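Local coordinates for synaptic vesicle glycoprotein 2C (Homo sapiens, PDB 4JRA) that is a synaptic vesicle membrane glycoprotein of uncertain physiological role whose luminal domain serves as a neuronal receptor for botulinum neurotoxin A, at residues N61-G66 against S81-D86; T55-D60 against K75-K80; N96-D101 against D116-N121; F69-F74 against S89-F94; E85-V90 against N106-P111. One frame throughout, in Å; residues are numbered along the deposited sequence.

Contact 1: residues N61-G66 against S81-D86; sequences NGRFIG and SCTFED
Phe64 and Phe84 point the same way from adjacent parallel strands, and their rings form an offset stack with centroids 4.7 Å apart and planes 15° apart. In Phe64, CG stands anti to the carbonyl carbon (chi1 -58°), which swings the ring alongside its partner. Its CB lies 3.8 Å from Thr83 O and close to Phe84 CD2; CG comes next, near Phe84 CE2; CD1 then sits over one face of the Phe84 ring, offset toward the rim, 3.8 Å from CZ; CE1, further out, still meets CZ at 4.0 Å. Thr83 O, at the edge of the Phe64 ring, also accepts Phe64 N (2.7 Å). This is the rung-on-rung stacking of a right-handed quadrilateral beta-helix, the pentapeptide-repeat fold, in which 62-65 and 83-85 are the same side of successive coils and buried phenylalanines pile up inside. Glu85 N to Phe64 O and Gly66 N to Glu85 O continue the backbone ladder. The outward face carries Arg63, Thr83, Ile65 and Glu85. Arg63, bent at chi2 and chi3, curls its guanidinium across Thr83, whose OG1 lies over one face, 3.0 Å from NH2, at an angle too poor for a hydrogen bond. Further along, Ile65 CG1 packs beside Glu85 CB at 3.9 Å.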
# COMPACT_ATOMS: atom_id res chain seq x y z
N ASN D 61 18.52 -3.40 19.17
CA ASN D 61 17.56 -4.40 19.62
C ASN D 61 17.63 -4.65 21.11
O ASN D 61 18.01 -5.73 21.57
CB ASN D 61 17.74 -5.71 18.84
CG ASN D 61 16.51 -6.58 18.93
OD1 ASN D 61 15.55 -6.38 18.19
ND2 ASN D 61 16.52 -7.54 19.84
N GLY D 62 17.25 -3.62 21.86
CA GLY D 62 17.12 -3.71 23.30
C GLY D 62 15.66 -3.61 23.67
O GLY D 62 14.90 -2.91 23.00
N ARG D 63 15.28 -4.31 24.73
CA ARG D 63 13.90 -4.32 25.21
C ARG D 63 13.81 -3.52 26.50
O ARG D 63 14.59 -3.73 27.41
CB ARG D 63 13.47 -5.77 25.49
CG ARG D 63 12.57 -6.41 24.44
CD ARG D 63 13.32 -7.07 23.30
NE ARG D 63 13.54 -6.13 22.19
CZ ARG D 63 13.56 -6.46 20.89
NH1 ARG D 63 13.38 -7.72 20.51
NH2 ARG D 63 13.77 -5.52 19.97
N PHE D 64 12.85 -2.60 26.58
CA PHE D 64 12.47 -1.99 27.85
C PHE D 64 11.02 -2.37 28.18
O PHE D 64 10.08 -1.76 27.67
CB PHE D 64 12.61 -0.47 27.79
CG PHE D 64 14.01 -0.01 27.44
CD1 PHE D 64 14.42 0.06 26.11
CD2 PHE D 64 14.91 0.36 28.42
CE1 PHE D 64 15.70 0.49 25.78
CE2 PHE D 64 16.19 0.79 28.08
CZ PHE D 64 16.58 0.85 26.76
N ILE D 65 10.84 -3.36 29.05
CA ILE D 65 9.54 -3.97 29.25
C ILE D 65 9.12 -3.99 30.73
O ILE D 65 9.66 -4.74 31.54
CB ILE D 65 9.54 -5.40 28.67
CG1 ILE D 65 9.69 -5.32 27.14
CG2 ILE D 65 8.29 -6.16 29.07
CD1 ILE D 65 9.67 -6.67 26.42
N GLY D 66 8.15 -3.15 31.08
CA GLY D 66 7.66 -3.09 32.44
C GLY D 66 8.52 -2.16 33.27
O GLY D 66 8.42 -2.12 34.50
N SER D 81 15.73 -0.75 16.49
CA SER D 81 14.97 -2.01 16.56
C SER D 81 14.72 -2.44 18.00
O SER D 81 14.67 -3.63 18.33
CB SER D 81 15.68 -3.10 15.77
OG SER D 81 15.43 -2.95 14.38
N CYS D 82 14.53 -1.44 18.84
CA CYS D 82 14.27 -1.64 20.24
C CYS D 82 12.76 -1.66 20.50
O CYS D 82 11.98 -1.48 19.58
CB CYS D 82 14.95 -0.52 21.03
SG CYS D 82 16.74 -0.62 21.00
N THR D 83 12.36 -1.91 21.74
CA THR D 83 10.95 -1.97 22.09
C THR D 83 10.72 -1.37 23.47
O THR D 83 11.39 -1.74 24.42
CB THR D 83 10.44 -3.42 22.06
OG1 THR D 83 11.35 -4.21 21.28
CG2 THR D 83 9.06 -3.50 21.44
N PHE D 84 9.78 -0.42 23.56
CA PHE D 84 9.32 0.13 24.84
C PHE D 84 7.91 -0.39 25.12
O PHE D 84 7.00 -0.19 24.32
CB PHE D 84 9.30 1.66 24.81
CG PHE D 84 10.67 2.29 24.92
CD1 PHE D 84 11.53 2.30 23.84
CD2 PHE D 84 11.08 2.88 26.10
CE1 PHE D 84 12.78 2.88 23.95
CE2 PHE D 84 12.33 3.46 26.20
CZ PHE D 84 13.17 3.46 25.14
N GLU D 85 7.73 -1.06 26.25
CA GLU D 85 6.47 -1.74 26.54
C GLU D 85 6.05 -1.65 28.01
O GLU D 85 6.80 -2.06 28.90
CB GLU D 85 6.58 -3.20 26.12
CG GLU D 85 5.33 -4.03 26.29
CD GLU D 85 5.49 -5.42 25.72
OE1 GLU D 85 5.08 -6.38 26.39
OE2 GLU D 85 6.03 -5.55 24.59
N ASP D 86 4.85 -1.12 28.25
CA ASP D 86 4.32 -0.94 29.60
C ASP D 86 5.27 -0.16 30.49
O ASP D 86 5.65 -0.63 31.57
CB ASP D 86 4.04 -2.30 30.24
CG ASP D 86 3.20 -3.20 29.37
OD1 ASP D 86 2.35 -2.68 28.62
OD2 ASP D 86 3.40 -4.44 29.41

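Contact 2: residues T55-D60 against K75-K80; sequences TGMEYD and KDSVFK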
# COMPACT_ATOMS: atom_id res chain seq x y z
N THR D 55 24.96 8.93 27.68
CA THR D 55 25.26 9.71 26.48
C THR D 55 26.10 8.92 25.48
O THR D 55 26.92 8.09 25.86
CB THR D 55 26.01 11.03 26.81
OG1 THR D 55 27.41 10.78 26.85
CG2 THR D 55 25.57 11.58 28.16
N GLY D 56 25.87 9.15 24.19
CA GLY D 56 26.74 8.63 23.16
C GLY D 56 26.56 7.16 22.84
O GLY D 56 27.42 6.55 22.20
N MET D 57 25.43 6.59 23.24
CA MET D 57 25.20 5.16 23.14
C MET D 57 24.38 4.80 21.91
O MET D 57 23.48 5.54 21.52
CB MET D 57 24.43 4.65 24.36
CG MET D 57 24.99 5.10 25.70
SD MET D 57 26.70 4.62 25.94
CE MET D 57 26.74 2.91 25.39
N GLU D 58 24.69 3.65 21.30
CA GLU D 58 23.77 2.98 20.38
C GLU D 58 23.16 1.78 21.12
O GLU D 58 23.88 0.95 21.67
CB GLU D 58 24.47 2.51 19.10
CG GLU D 58 23.56 1.69 18.17
CD GLU D 58 24.26 1.06 17.00
OE1 GLU D 58 25.40 1.44 16.71
OE2 GLU D 58 23.67 0.17 16.36
N TYR D 59 21.82 1.69 21.15
CA TYR D 59 21.14 0.52 21.73
C TYR D 59 20.51 -0.28 20.60
O TYR D 59 19.46 0.09 20.12
CB TYR D 59 20.07 0.97 22.73
CG TYR D 59 20.67 1.65 23.95
CD1 TYR D 59 21.15 0.92 25.01
CD2 TYR D 59 20.76 3.03 24.03
CE1 TYR D 59 21.71 1.55 26.13
CE2 TYR D 59 21.31 3.66 25.14
CZ TYR D 59 21.79 2.92 26.19
OH TYR D 59 22.33 3.55 27.28
N ASP D 60 21.14 -1.37 20.18
CA ASP D 60 20.61 -2.20 19.10
C ASP D 60 19.76 -3.34 19.64
O ASP D 60 20.23 -4.17 20.41
CB ASP D 60 21.74 -2.79 18.26
CG ASP D 60 21.25 -3.39 16.96
OD1 ASP D 60 20.03 -3.43 16.75
OD2 ASP D 60 22.08 -3.83 16.14
N LYS D 75 21.11 11.16 26.33
CA LYS D 75 21.46 12.25 25.41
C LYS D 75 22.27 11.73 24.22
O LYS D 75 22.95 10.72 24.34
CB LYS D 75 22.22 13.36 26.13
CG LYS D 75 22.43 14.57 25.21
CD LYS D 75 23.16 15.71 25.87
CE LYS D 75 22.20 16.76 26.36
NZ LYS D 75 22.91 17.82 27.14
N ASP D 76 22.16 12.40 23.08
CA ASP D 76 23.04 12.13 21.93
C ASP D 76 23.24 10.64 21.64
O ASP D 76 24.38 10.18 21.52
CB ASP D 76 24.41 12.77 22.15
CG ASP D 76 24.34 14.28 22.24
OD1 ASP D 76 23.72 14.89 21.35
OD2 ASP D 76 24.91 14.85 23.20
N SER D 77 22.15 9.89 21.53
CA SER D 77 22.23 8.44 21.44
C SER D 77 21.40 7.95 20.28
O SER D 77 20.69 8.71 19.68
CB SER D 77 21.74 7.80 22.74
OG SER D 77 22.74 7.79 23.74
N VAL D 78 21.48 6.66 19.97
CA VAL D 78 20.73 6.08 18.86
C VAL D 78 20.06 4.80 19.35
O VAL D 78 20.70 3.98 20.00
CB VAL D 78 21.67 5.77 17.70
CG1 VAL D 78 20.91 5.14 16.54
CG2 VAL D 78 22.37 7.05 17.27
N PHE D 79 18.77 4.64 19.05
CA PHE D 79 18.01 3.45 19.44
C PHE D 79 17.54 2.69 18.20
O PHE D 79 16.75 3.22 17.45
CB PHE D 79 16.80 3.85 20.27
CG PHE D 79 17.15 4.49 21.59
CD1 PHE D 79 17.59 5.79 21.66
CD2 PHE D 79 17.01 3.78 22.77
CE1 PHE D 79 17.90 6.37 22.86
CE2 PHE D 79 17.32 4.36 23.98
CZ PHE D 79 17.77 5.66 24.02
N LYS D 80 18.00 1.46 17.99
CA LYS D 80 17.67 0.71 16.77
C LYS D 80 16.95 -0.63 17.01
O LYS D 80 17.52 -1.54 17.60
CB LYS D 80 18.95 0.42 16.01
CG LYS D 80 19.70 1.64 15.57
CD LYS D 80 20.78 1.26 14.58
CE LYS D 80 21.73 2.41 14.29
NZ LYS D 80 22.57 2.12 13.11
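Strands 57-60 and 78-80 run parallel, their axes 4.7 Å apart and 9° from alignment, with Glu58 beside Val78, Tyr59 beside Phe79 and Asp60 beside Lys80. Val78 N to Met57 O and Tyr59 N to Val78 O, both 2.8 Å, form the regular ladder. Before it, at the turn, a side chain takes over: Ser77 OG accepts Met57 N at 3.0 Å and gives its own proton to Lys75 O, so one hydroxyl ties the two coils and braces its own corner. On the inner face Tyr59 and Phe79 lie side by side, slid so far that the rings barely overlap (planes 26° apart); Tyr59 CD2 sits over the rim of the Phe79 ring, 3.7 Å from CE2. On the outer face Glu58, CG anti to the backbone N (chi1 175°), extends across the Lys80 chain. Glu58 OE2 touches Lys80 CD at 3.6 Å and reaches NZ in a long salt bridge of 3.9 Å, while OE1 is paired with Arg37. The pair is two rungs of one wall of the quadrilateral beta-helix: strand 38-41 flanks 57-60, strand 98-100 flanks 78-80, and the Phe79 ring stacks on Phe99 and meets Phe74 edge-to-face.

Contact 3: residues N96-D101 against D116-N121; sequences NCTFID and DSEFKN
Phe99 and Phe119 make the buried part of this contact, while Thr98, Glu118 and Lys120 lie on the more accessible outer face. Burial, not ring overlap, sets the aromatic side apart. The two rings point the same way with planes only 14° apart, but they are slid until they barely overlap: the centroids are 5.8 Å apart, and Phe99 CD1 meets Phe119 CE1 at 4.1 Å. Phe99 is also stacked on Phe79, so the aromatic column runs on through the interior. Two backbone bonds draw the strands together, Phe99 N to Glu118 O and Asp101 N to Lys120 O, each 3.1 Å. Outside, Glu118 is extended beyond CG and lies alongside Thr98, resting OE1 3.4 Å from the methyl CG2. That is a contact of carboxylate on carbon, without a polar partner in Thr98. Lys120 touches Phe99 O through CB and then bends away at chi2 and chi3. At the last turn Asp101 OD1 sits 3.2 Å from Asn121 CB, whereas Asn121 ND2 bonds to an aromatic side chain of another protein's chain. That chain also takes up Phe119 N and Asn121 N, bonding along 118-120, the edge strand of this chain. Such strand-on-strand rungs, phenylalanines inward and mostly polar or mixed chains outward, characterise the right-handed quadrilateral beta-helix of pentapeptide-repeat proteins.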
# COMPACT_ATOMS: atom_id res chain seq x y z
N ASN D 96 18.33 14.84 21.86
CA ASN D 96 19.17 14.66 20.69
C ASN D 96 19.34 13.18 20.38
O ASN D 96 20.46 12.73 20.12
CB ASN D 96 20.54 15.32 20.91
CG ASN D 96 20.47 16.58 21.78
OD1 ASN D 96 20.49 16.49 23.00
ND2 ASN D 96 20.39 17.73 21.15
N CYS D 97 18.24 12.42 20.43
CA CYS D 97 18.26 10.96 20.23
C CYS D 97 17.57 10.61 18.92
O CYS D 97 16.56 11.19 18.57
CB CYS D 97 17.56 10.21 21.37
SG CYS D 97 18.38 10.25 22.95
N THR D 98 18.13 9.66 18.17
CA THR D 98 17.46 9.16 17.00
C THR D 98 16.90 7.80 17.38
O THR D 98 17.59 6.97 17.95
CB THR D 98 18.40 9.04 15.76
OG1 THR D 98 19.41 8.08 16.01
CG2 THR D 98 19.07 10.36 15.47
N PHE D 99 15.62 7.58 17.09
CA PHE D 99 15.02 6.29 17.31
C PHE D 99 14.76 5.68 15.94
O PHE D 99 14.19 6.33 15.09
CB PHE D 99 13.72 6.44 18.09
CG PHE D 99 13.93 6.86 19.53
CD1 PHE D 99 13.96 8.19 19.87
CD2 PHE D 99 14.06 5.92 20.53
CE1 PHE D 99 14.14 8.58 21.20
CE2 PHE D 99 14.24 6.30 21.84
CZ PHE D 99 14.28 7.64 22.18
N ILE D 100 15.19 4.44 15.73
CA ILE D 100 14.98 3.78 14.45
C ILE D 100 14.30 2.43 14.61
O ILE D 100 14.76 1.58 15.36
CB ILE D 100 16.31 3.56 13.71
CG1 ILE D 100 17.03 4.90 13.54
CG2 ILE D 100 16.06 2.88 12.36
CD1 ILE D 100 18.36 4.78 12.82
N ASP D 101 13.20 2.25 13.89
CA ASP D 101 12.52 0.97 13.83
C ASP D 101 12.04 0.50 15.22
O ASP D 101 11.83 -0.71 15.43
CB ASP D 101 13.44 -0.08 13.18
CG ASP D 101 13.73 0.22 11.70
OD1 ASP D 101 13.06 1.10 11.12
OD2 ASP D 101 14.61 -0.45 11.11
N ASP D 116 14.60 18.12 20.88
CA ASP D 116 15.33 18.20 19.62
C ASP D 116 15.45 16.79 19.10
O ASP D 116 16.54 16.26 18.93
CB ASP D 116 16.69 18.89 19.80
CG ASP D 116 16.56 20.36 20.24
OD1 ASP D 116 15.50 20.95 19.96
OD2 ASP D 116 17.50 20.90 20.87
N SER D 117 14.27 16.22 18.86
CA SER D 117 14.08 14.79 18.63
C SER D 117 13.98 14.37 17.15
O SER D 117 13.82 15.22 16.26
CB SER D 117 12.80 14.33 19.37
OG SER D 117 11.79 15.34 19.37
N GLU D 118 14.10 13.06 16.91
CA GLU D 118 13.93 12.45 15.58
C GLU D 118 13.43 10.98 15.65
O GLU D 118 13.94 10.16 16.43
CB GLU D 118 15.25 12.53 14.81
CG GLU D 118 15.54 11.32 13.94
CD GLU D 118 16.78 11.52 13.10
OE1 GLU D 118 17.49 12.51 13.34
OE2 GLU D 118 17.03 10.70 12.19
N PHE D 119 12.43 10.66 14.82
CA PHE D 119 11.85 9.31 14.70
C PHE D 119 11.98 8.85 13.27
O PHE D 119 11.98 9.66 12.37
CB PHE D 119 10.37 9.31 15.12
CG PHE D 119 10.16 9.70 16.55
CD1 PHE D 119 10.23 8.76 17.57
CD2 PHE D 119 9.96 11.02 16.89
CE1 PHE D 119 10.09 9.13 18.88
CE2 PHE D 119 9.81 11.40 18.21
CZ PHE D 119 9.87 10.45 19.20
N LYS D 120 12.12 7.56 13.05
CA LYS D 120 12.37 7.03 11.72
C LYS D 120 11.80 5.62 11.68
O LYS D 120 12.40 4.69 12.21
CB LYS D 120 13.88 7.00 11.46
CG LYS D 120 14.31 6.71 10.04
CD LYS D 120 14.14 7.90 9.08
CE LYS D 120 14.82 9.21 9.52
NZ LYS D 120 14.50 10.36 8.61
N ASN D 121 10.63 5.47 11.07
CA ASN D 121 9.95 4.19 11.01
C ASN D 121 9.55 3.64 12.41
O ASN D 121 9.67 2.45 12.68
CB ASN D 121 10.83 3.17 10.24
CG ASN D 121 11.28 3.68 8.86
OD1 ASN D 121 12.43 3.52 8.47
ND2 ASN D 121 10.36 4.26 8.12

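Contact 4: residues F69-F74 against S89-F94; sequences FKSVTF and SVNTYF
Phe69 to Phe74 and Ser89 to Phe94 are the same corner of two successive coils of the quadrilateral beta-helix, stacked in parallel, so that the contact spans two faces of the fold and the turn between them. Backbone hydrogen bonds cross on both sides of that turn. Before it, Val90 N bonds to Phe69 O and Ser71 N to Val90 O (2.7 Å). After it, Tyr93 N to Val72 O is weak at 3.3 Å, and Phe74 N to Tyr93 O returns to 3.1 Å. At the corner itself Ser71 and Asn91 both have positive phi, which turns the chain alike in each coil, and Ser71 CA makes a CA-H...O contact with Asn91 O.

Van der Waals contacts line the inside of the bend. Thr92 holds OG1 in the crowded position between backbone N and carbonyl carbon (chi1 87°), and its methyl is thereby aimed under the neighbouring turn: CG2 lies 3.5 Å from Phe69 CB and 3.4 Å from Ser71 N. Among the polar side chains, Lys70 NZ bonds to Thr48 OG1 in the preceding coil, and Tyr93 OH makes a weak bond to Asn91 OD1.

The aromatic pair lies beyond the corner. Phe74 and Phe94 point the same way with planes just 5° apart, yet are slid so that overlap is slight, the centroids 5.1 Å apart. Their closest atoms are Phe74 CD1 and Phe94 CE2, at 3.3 Å.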
# COMPACT_ATOMS: atom_id res chain seq x y z
N PHE D 69 11.27 4.43 34.67
CA PHE D 69 12.37 5.37 34.54
C PHE D 69 12.12 6.46 35.55
O PHE D 69 11.01 6.96 35.66
CB PHE D 69 12.41 5.97 33.14
CG PHE D 69 12.69 4.98 32.05
CD1 PHE D 69 13.98 4.67 31.71
CD2 PHE D 69 11.67 4.38 31.36
CE1 PHE D 69 14.24 3.77 30.71
CE2 PHE D 69 11.93 3.48 30.36
CZ PHE D 69 13.22 3.18 30.04
N LYS D 70 13.15 6.80 36.32
CA LYS D 70 13.05 7.89 37.29
C LYS D 70 14.28 8.77 37.17
O LYS D 70 15.39 8.35 37.51
CB LYS D 70 12.94 7.34 38.71
CG LYS D 70 11.54 6.91 39.12
CD LYS D 70 11.23 5.47 38.69
CE LYS D 70 11.77 4.45 39.68
NZ LYS D 70 11.44 3.04 39.29
N SER D 71 14.09 9.98 36.66
CA SER D 71 15.17 10.95 36.51
C SER D 71 16.35 10.34 35.75
O SER D 71 17.51 10.54 36.11
CB SER D 71 15.61 11.47 37.88
OG SER D 71 14.59 12.25 38.48
N VAL D 72 16.03 9.60 34.69
CA VAL D 72 17.03 9.02 33.79
C VAL D 72 17.13 9.91 32.56
O VAL D 72 16.13 10.46 32.13
CB VAL D 72 16.63 7.60 33.36
CG1 VAL D 72 17.47 7.12 32.17
CG2 VAL D 72 16.78 6.66 34.54
N THR D 73 18.31 10.06 31.99
CA THR D 73 18.47 10.90 30.81
C THR D 73 19.34 10.21 29.77
O THR D 73 20.45 9.81 30.05
CB THR D 73 19.07 12.27 31.17
OG1 THR D 73 18.10 13.03 31.90
CG2 THR D 73 19.47 13.04 29.93
N PHE D 74 18.79 10.05 28.57
CA PHE D 74 19.57 9.61 27.43
C PHE D 74 19.84 10.86 26.60
O PHE D 74 18.90 11.54 26.23
CB PHE D 74 18.81 8.59 26.58
CG PHE D 74 18.53 7.28 27.28
CD1 PHE D 74 17.42 7.15 28.10
CD2 PHE D 74 19.34 6.17 27.08
CE1 PHE D 74 17.14 5.95 28.72
CE2 PHE D 74 19.06 4.98 27.70
CZ PHE D 74 17.96 4.87 28.52
N SER D 89 7.66 6.87 33.25
CA SER D 89 8.77 7.81 33.17
C SER D 89 8.46 9.02 34.03
O SER D 89 7.42 9.65 33.86
CB SER D 89 9.01 8.22 31.71
OG SER D 89 7.85 8.78 31.12
N VAL D 90 9.38 9.34 34.95
CA VAL D 90 9.28 10.53 35.79
C VAL D 90 10.53 11.39 35.66
O VAL D 90 11.62 10.95 36.00
CB VAL D 90 9.09 10.15 37.26
CG1 VAL D 90 9.22 11.39 38.16
CG2 VAL D 90 7.74 9.47 37.46
N ASN D 91 10.36 12.62 35.19
CA ASN D 91 11.48 13.54 34.94
C ASN D 91 12.61 12.92 34.12
O ASN D 91 13.78 13.18 34.38
CB ASN D 91 12.05 14.09 36.25
CG ASN D 91 12.62 15.49 36.10
OD1 ASN D 91 11.94 16.38 35.60
ND2 ASN D 91 13.86 15.69 36.52
N THR D 92 12.25 12.12 33.12
CA THR D 92 13.23 11.49 32.24
C THR D 92 13.02 12.06 30.84
O THR D 92 11.93 12.49 30.49
CB THR D 92 13.09 9.96 32.20
OG1 THR D 92 12.12 9.59 31.21
CG2 THR D 92 12.69 9.43 33.56
N TYR D 93 14.10 12.04 30.06
CA TYR D 93 14.19 12.82 28.86
C TYR D 93 15.08 12.10 27.89
O TYR D 93 15.99 11.39 28.29
CB TYR D 93 14.77 14.20 29.17
CG TYR D 93 13.86 15.03 30.04
CD1 TYR D 93 12.66 15.52 29.56
CD2 TYR D 93 14.20 15.34 31.36
CE1 TYR D 93 11.81 16.28 30.35
CE2 TYR D 93 13.36 16.10 32.15
CZ TYR D 93 12.17 16.56 31.65
OH TYR D 93 11.32 17.32 32.44
N PHE D 94 14.78 12.26 26.61
CA PHE D 94 15.61 11.76 25.53
C PHE D 94 16.03 12.96 24.69
O PHE D 94 15.25 13.46 23.90
CB PHE D 94 14.80 10.79 24.69
CG PHE D 94 14.41 9.54 25.41
CD1 PHE D 94 13.23 9.47 26.14
CD2 PHE D 94 15.22 8.41 25.35
CE1 PHE D 94 12.88 8.30 26.79
CE2 PHE D 94 14.87 7.25 26.00
CZ PHE D 94 13.70 7.19 26.72

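Contact 5: residues E85-V90 against N106-P111; sequences EDVTSV and NTDFEP
Asp86 to Ser89 meet Asn106 to Phe109 in a strand-against-loop contact at a corner of the quadrilateral beta-helix and the start of the wall that follows, where the next coil, after strand 103-105, runs as an irregular loop beside strand 88-90. No beta bridge is made; the loop between strands 103-105 and 114-115 is held beside its neighbour largely by side chains. At the turn, Val87 N bonds to Asn106 O at 3.1 Å. Beside it Asn106, with CG anti to its own backbone N (chi1 -162°), offers ND2 to Asp86 OD1 at 3.0 Å. The bond lies near the amide plane but meets the carboxylate on its anti side, the two planes being 77° apart; Asp86 is poorly ordered, so this link is likely to be mobile.

Val87 supplies the buried middle. Its CG2 touches the Thr107 methyl, CG2, at 3.5 Å and makes an off-centre CH-pi contact with the Phe109 ring, 3.7 Å from CZ. The same ring meets Phe84 and Phe114, bringing the loop into the aromatic interior.

Further on, the Asp108 side chain takes the place of a neighbouring strand. OD2 accepts Ser89 N on its syn side; the modelled 2.5 Å is unusually short and should be read with caution. The Ser89 hydroxyl lies equally near both carboxylate oxygens, so which accepts its proton is unsettled. Ser89 OG also lies at the edge of the Phe109 ring, 3.8 Å from CD1.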
# COMPACT_ATOMS: atom_id res chain seq x y z
N GLU D 85 7.73 -1.06 26.25
CA GLU D 85 6.47 -1.74 26.54
C GLU D 85 6.05 -1.65 28.01
O GLU D 85 6.80 -2.06 28.90
CB GLU D 85 6.58 -3.20 26.12
CG GLU D 85 5.33 -4.03 26.29
CD GLU D 85 5.49 -5.42 25.72
OE1 GLU D 85 5.08 -6.38 26.39
OE2 GLU D 85 6.03 -5.55 24.59
N ASP D 86 4.85 -1.12 28.25
CA ASP D 86 4.32 -0.94 29.60
C ASP D 86 5.27 -0.16 30.49
O ASP D 86 5.65 -0.63 31.57
CB ASP D 86 4.04 -2.30 30.24
CG ASP D 86 3.20 -3.20 29.37
OD1 ASP D 86 2.35 -2.68 28.62
OD2 ASP D 86 3.40 -4.44 29.41
N VAL D 87 5.67 1.04 30.05
CA VAL D 87 6.70 1.80 30.76
C VAL D 87 6.16 3.05 31.44
O VAL D 87 5.08 3.56 31.11
CB VAL D 87 7.89 2.20 29.83
CG1 VAL D 87 8.50 0.96 29.16
CG2 VAL D 87 7.46 3.23 28.81
N THR D 88 6.94 3.52 32.40
CA THR D 88 6.61 4.68 33.20
C THR D 88 7.86 5.56 33.26
O THR D 88 8.98 5.05 33.30
CB THR D 88 6.23 4.25 34.61
OG1 THR D 88 5.39 3.10 34.53
CG2 THR D 88 5.51 5.37 35.34
N SER D 89 7.66 6.87 33.25
CA SER D 89 8.77 7.81 33.17
C SER D 89 8.46 9.02 34.03
O SER D 89 7.42 9.65 33.86
CB SER D 89 9.01 8.22 31.71
OG SER D 89 7.85 8.78 31.12
N VAL D 90 9.38 9.34 34.95
CA VAL D 90 9.28 10.53 35.79
C VAL D 90 10.53 11.39 35.66
O VAL D 90 11.62 10.95 36.00
CB VAL D 90 9.09 10.15 37.26
CG1 VAL D 90 9.22 11.39 38.16
CG2 VAL D 90 7.74 9.47 37.46
N ASN D 106 2.12 1.15 25.03
CA ASN D 106 1.64 1.39 26.39
C ASN D 106 2.72 2.09 27.21
O ASN D 106 3.19 1.57 28.23
CB ASN D 106 1.19 0.08 27.06
CG ASN D 106 0.28 0.31 28.27
OD1 ASN D 106 -0.59 1.18 28.25
ND2 ASN D 106 0.49 -0.47 29.32
N THR D 107 3.12 3.26 26.75
CA THR D 107 4.15 4.06 27.39
C THR D 107 3.45 5.29 27.94
O THR D 107 2.32 5.55 27.57
CB THR D 107 5.18 4.52 26.37
OG1 THR D 107 4.51 5.31 25.38
CG2 THR D 107 5.84 3.34 25.67
N ASP D 108 4.12 6.05 28.79
CA ASP D 108 3.54 7.29 29.31
C ASP D 108 4.21 8.48 28.64
O ASP D 108 4.15 9.60 29.13
CB ASP D 108 3.78 7.37 30.81
CG ASP D 108 5.24 7.38 31.15
OD1 ASP D 108 6.05 6.89 30.33
OD2 ASP D 108 5.60 7.87 32.23
N PHE D 109 4.85 8.22 27.50
CA PHE D 109 5.69 9.21 26.84
C PHE D 109 4.90 10.37 26.25
O PHE D 109 3.87 10.19 25.60
CB PHE D 109 6.52 8.55 25.74
CG PHE D 109 7.59 7.61 26.26
CD1 PHE D 109 8.12 7.76 27.52
CD2 PHE D 109 8.07 6.58 25.47
CE1 PHE D 109 9.09 6.90 27.98
CE2 PHE D 109 9.04 5.71 25.95
CZ PHE D 109 9.55 5.88 27.20
N GLU D 110 5.41 11.57 26.49
CA GLU D 110 4.79 12.79 26.01
C GLU D 110 5.79 13.58 25.18
O GLU D 110 7.00 13.32 25.25
CB GLU D 110 4.35 13.63 27.21
CG GLU D 110 3.07 13.16 27.85
CD GLU D 110 2.51 14.16 28.84
OE1 GLU D 110 2.24 13.77 29.99
OE2 GLU D 110 2.36 15.35 28.46
N PRO D 111 5.29 14.55 24.39
CA PRO D 111 6.13 15.44 23.58
C PRO D 111 7.28 16.07 24.34
O PRO D 111 8.39 16.15 23.82
CB PRO D 111 5.16 16.54 23.14
CG PRO D 111 3.88 16.32 23.96
CD PRO D 111 3.86 14.85 24.18

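In the fold
Contacts 1 to 4 all join successive coils of one beta-helix: contacts 2 and 3 lie on the same wall, contact 1 on the next, and contact 4 at a corner. All five are partly buried: inward rings are buried, outer faces and turns more exposed. Phe69, Phe74, Phe79, Phe84, Phe94 and Phe99 pack across contacts into a shared interior; outer faces differ, with a long salt bridge in contact 2 and another protein's chain along the edge in contact 3. Contact 5 shares Glu85 and Asp86 with contact 1 and Ser89 and Val90 with contact 4, but keeps a backbone bond and otherwise relies largely on aspartate and asparagine side chains. Contacts 2 and 5 lie on opposite sides of the centre.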